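Long-range contact in beta-carbonic anhydrase (Methanothermobacter thermautotrophicus, PDB 1G5C), which catalyses the reversible hydration of carbon dioxide to bicarbonate, as a zinc-dependent carbonic anhydrase of the beta class: residues P25-L37 with G78-C90. Sequence-based numbering, arbitrary orientation.
Sequences PKLCIITCMDSRL and GDNEIIIVGHTDC. Unlike the reference sequence in segment 78-90: Asp-79 (reference Val). With ZN (zinc ion), chain G.
Cys-32, His-87 and Cys-90 bind one zinc ion where two neighbouring parallel strands, 27-32 and 81-87, end. His-87 NE2 lies 2.1 Å from zinc, and Cys-32 SG and Cys-90 SG each 2.4 Å. A water 2.0 Å from zinc completes four ligands. Both cysteine SG atoms stand anti to their backbone N (chi1 -175° for Cys-32, -176° for Cys-90), which brings them to the metal. His-87 ND1 meets Thr-88 O from above its carbonyl plane through a bent bond, which probably helps to set the ring's rotation.

Arg-36 links the two loops beyond the strands. Its NE and NH2 grip Asp-34 side-on, one to each carboxylate oxygen. Its NH1 reaches Asp-89 OD2 at 2.9 Å, nearly in the guanidinium plane, with the carboxylate turned 84° to that plane. NH2 also donates to Asp-89 O. Asp-34 OD1 takes the backbone N of Arg-36 as well, an Asx turn.

Backbone bonds join the strands, among them Val-85 N to Ile-30 O at 2.7 Å. Thr-31 OG1 donates to Val-85 O at 2.7 Å.

On one sheet face, Leu-27 CD2 meets Ile-83 CD1. On the other, Ile-30 CD1 touches Ile-82 CG2 at 3.6 Å, where both pack against Leu-139 of helix 128-141.

Asp-34 lies beside the His-87 ring, and its pairing with Arg-36 orients the carboxylate there, consistent with a second-shell role at the metal.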
# COMPACT_ATOMS: atom_id res chain seq x y z
N PRO A 25 17.43 2.29 10.12
CA PRO A 25 17.14 1.70 8.80
C PRO A 25 16.00 2.47 8.14
O PRO A 25 15.03 2.83 8.82
CB PRO A 25 16.67 0.30 9.14
CG PRO A 25 17.47 -0.06 10.33
CD PRO A 25 17.79 1.23 11.08
N LYS A 26 16.09 2.75 6.84
CA LYS A 26 15.00 3.44 6.15
C LYS A 26 14.51 2.37 5.20
O LYS A 26 15.01 2.22 4.08
CB LYS A 26 15.51 4.67 5.40
CG LYS A 26 16.48 5.54 6.18
CD LYS A 26 15.81 6.36 7.24
CE LYS A 26 16.70 7.57 7.61
NZ LYS A 26 18.00 7.20 8.26
N LEU A 27 13.52 1.63 5.68
CA LEU A 27 12.93 0.46 5.04
C LEU A 27 11.57 0.59 4.33
O LEU A 27 10.66 1.28 4.80
CB LEU A 27 12.74 -0.61 6.11
CG LEU A 27 13.50 -1.91 6.26
CD1 LEU A 27 13.67 -2.25 7.75
CD2 LEU A 27 12.74 -3.01 5.57
N CYS A 28 11.43 -0.12 3.22
CA CYS A 28 10.16 -0.17 2.52
C CYS A 28 9.92 -1.65 2.25
O CYS A 28 10.77 -2.33 1.66
CB CYS A 28 10.17 0.57 1.19
SG CYS A 28 8.58 0.34 0.31
N ILE A 29 8.76 -2.15 2.68
CA ILE A 29 8.40 -3.55 2.49
C ILE A 29 7.30 -3.62 1.43
O ILE A 29 6.32 -2.85 1.48
CB ILE A 29 7.83 -4.20 3.80
CG1 ILE A 29 8.79 -4.01 4.98
CG2 ILE A 29 7.56 -5.67 3.56
CD1 ILE A 29 10.06 -4.84 4.91
N ILE A 30 7.45 -4.53 0.48
CA ILE A 30 6.44 -4.73 -0.55
C ILE A 30 5.93 -6.17 -0.35
O ILE A 30 6.72 -7.12 -0.39
CB ILE A 30 7.03 -4.57 -1.97
CG1 ILE A 30 7.45 -3.11 -2.19
CG2 ILE A 30 5.98 -4.95 -3.02
CD1 ILE A 30 8.28 -2.86 -3.44
N THR A 31 4.64 -6.33 -0.10
CA THR A 31 4.10 -7.66 0.10
C THR A 31 2.65 -7.80 -0.39
O THR A 31 2.14 -6.93 -1.12
CB THR A 31 4.25 -8.09 1.60
OG1 THR A 31 3.96 -9.50 1.72
CG2 THR A 31 3.31 -7.25 2.51
N CYS A 32 2.01 -8.90 -0.03
CA CYS A 32 0.66 -9.18 -0.50
C CYS A 32 -0.44 -8.72 0.46
O CYS A 32 -0.18 -8.48 1.64
CB CYS A 32 0.51 -10.69 -0.79
SG CYS A 32 -1.07 -11.19 -1.54
N MET A 33 -1.67 -8.65 -0.05
CA MET A 33 -2.83 -8.21 0.74
C MET A 33 -3.44 -9.34 1.59
O MET A 33 -4.39 -9.11 2.37
CB MET A 33 -3.90 -7.62 -0.19
CG MET A 33 -4.55 -8.65 -1.08
SD MET A 33 -5.64 -7.96 -2.33
CE MET A 33 -7.08 -7.73 -1.44
N ASP A 34 -2.88 -10.54 1.42
CA ASP A 34 -3.32 -11.74 2.14
C ASP A 34 -3.52 -11.46 3.64
O ASP A 34 -2.63 -10.93 4.32
CB ASP A 34 -2.28 -12.87 1.95
CG ASP A 34 -2.87 -14.25 2.24
OD1 ASP A 34 -3.11 -14.57 3.43
OD2 ASP A 34 -3.13 -14.99 1.28
N SER A 35 -4.68 -11.84 4.16
CA SER A 35 -5.00 -11.59 5.58
C SER A 35 -4.14 -12.33 6.58
O SER A 35 -4.05 -11.91 7.75
CB SER A 35 -6.48 -11.90 5.88
OG SER A 35 -6.72 -13.29 5.89
N ARG A 36 -3.49 -13.41 6.16
CA ARG A 36 -2.64 -14.16 7.08
C ARG A 36 -1.30 -13.49 7.36
O ARG A 36 -0.54 -13.94 8.24
CB ARG A 36 -2.42 -15.58 6.53
CG ARG A 36 -3.70 -16.37 6.45
CD ARG A 36 -3.49 -17.63 5.67
NE ARG A 36 -3.37 -17.34 4.25
CZ ARG A 36 -3.14 -18.25 3.32
NH1 ARG A 36 -2.98 -19.54 3.64
NH2 ARG A 36 -3.08 -17.87 2.05
N LEU A 37 -1.00 -12.44 6.61
CA LEU A 37 0.25 -11.71 6.82
C LEU A 37 0.08 -10.64 7.89
O LEU A 37 1.06 -10.12 8.42
CB LEU A 37 0.71 -11.05 5.52
CG LEU A 37 1.21 -12.03 4.45
CD1 LEU A 37 1.37 -11.34 3.10
CD2 LEU A 37 2.54 -12.62 4.93
N GLY A 78 13.44 9.17 2.41
CA GLY A 78 14.78 8.65 2.59
C GLY A 78 14.99 7.14 2.59
O GLY A 78 16.01 6.65 3.08
N ASP A 79 14.05 6.37 2.04
CA ASP A 79 14.23 4.92 2.01
C ASP A 79 15.43 4.53 1.15
O ASP A 79 15.60 5.04 0.03
CB ASP A 79 12.97 4.24 1.49
CG ASP A 79 11.87 4.25 2.52
OD1 ASP A 79 10.70 4.07 2.15
OD2 ASP A 79 12.19 4.43 3.70
N ASN A 80 16.25 3.64 1.68
CA ASN A 80 17.43 3.21 0.95
C ASN A 80 17.49 1.69 0.90
O ASN A 80 18.48 1.12 0.46
CB ASN A 80 18.71 3.80 1.59
CG ASN A 80 18.92 3.36 3.02
OD1 ASN A 80 18.49 2.28 3.43
ND2 ASN A 80 19.60 4.20 3.80
N GLU A 81 16.42 1.04 1.33
CA GLU A 81 16.36 -0.42 1.30
C GLU A 81 14.92 -0.87 1.09
O GLU A 81 14.01 -0.48 1.83
CB GLU A 81 16.90 -1.01 2.61
CG GLU A 81 16.83 -2.53 2.70
CD GLU A 81 17.75 -3.10 3.78
OE1 GLU A 81 17.96 -2.40 4.80
OE2 GLU A 81 18.25 -4.23 3.61
N ILE A 82 14.72 -1.71 0.08
CA ILE A 82 13.39 -2.22 -0.23
C ILE A 82 13.43 -3.74 -0.14
O ILE A 82 14.38 -4.37 -0.63
CB ILE A 82 12.96 -1.84 -1.66
CG1 ILE A 82 12.93 -0.32 -1.82
CG2 ILE A 82 11.59 -2.46 -1.97
CD1 ILE A 82 12.68 0.14 -3.25
N ILE A 83 12.41 -4.34 0.47
CA ILE A 83 12.32 -5.79 0.60
C ILE A 83 10.97 -6.28 0.10
O ILE A 83 9.92 -5.92 0.66
CB ILE A 83 12.46 -6.27 2.08
CG1 ILE A 83 13.76 -5.77 2.69
CG2 ILE A 83 12.43 -7.79 2.14
CD1 ILE A 83 13.91 -6.09 4.20
N ILE A 84 10.99 -7.07 -0.97
CA ILE A 84 9.74 -7.62 -1.45
C ILE A 84 9.60 -8.92 -0.67
O ILE A 84 10.58 -9.67 -0.53
CB ILE A 84 9.79 -7.96 -2.96
CG1 ILE A 84 9.99 -6.67 -3.78
CG2 ILE A 84 8.51 -8.70 -3.37
CD1 ILE A 84 10.22 -6.90 -5.30
N VAL A 85 8.41 -9.16 -0.11
CA VAL A 85 8.16 -10.39 0.64
C VAL A 85 6.95 -11.13 0.06
O VAL A 85 5.79 -10.71 0.22
CB VAL A 85 7.91 -10.12 2.15
CG1 VAL A 85 7.72 -11.45 2.89
CG2 VAL A 85 9.08 -9.35 2.75
N GLY A 86 7.22 -12.22 -0.65
CA GLY A 86 6.13 -13.02 -1.16
C GLY A 86 5.80 -14.02 -0.07
O GLY A 86 6.46 -14.03 0.97
N HIS A 87 4.81 -14.88 -0.28
CA HIS A 87 4.49 -15.86 0.74
C HIS A 87 3.96 -17.13 0.10
O HIS A 87 3.43 -17.10 -1.00
CB HIS A 87 3.45 -15.31 1.72
CG HIS A 87 2.11 -15.07 1.09
ND1 HIS A 87 1.11 -16.02 1.09
CD2 HIS A 87 1.63 -14.01 0.40
CE1 HIS A 87 0.07 -15.56 0.42
NE2 HIS A 87 0.35 -14.34 -0.01
N THR A 88 4.09 -18.24 0.82
CA THR A 88 3.61 -19.52 0.31
C THR A 88 2.09 -19.50 0.33
O THR A 88 1.47 -18.78 1.13
CB THR A 88 4.09 -20.68 1.17
OG1 THR A 88 3.70 -20.45 2.53
CG2 THR A 88 5.61 -20.82 1.12
N ASP A 89 1.49 -20.32 -0.53
CA ASP A 89 0.04 -20.44 -0.66
C ASP A 89 -0.62 -19.11 -1.00
O ASP A 89 -1.63 -18.73 -0.38
CB ASP A 89 -0.57 -21.03 0.62
CG ASP A 89 -2.03 -21.42 0.44
OD1 ASP A 89 -2.38 -21.87 -0.66
OD2 ASP A 89 -2.82 -21.30 1.39
N CYS A 90 -0.07 -18.42 -1.99
CA CYS A 90 -0.61 -17.13 -2.43
C CYS A 90 -1.75 -17.41 -3.41
O CYS A 90 -2.88 -16.95 -3.20
CB CYS A 90 0.48 -16.30 -3.11
SG CYS A 90 -0.06 -14.64 -3.60
ZN ZN G . -0.78 -13.58 -1.59
O HOH W 1 18.16 0.70 5.70
O HOH W 2 -2.49 -14.51 -1.03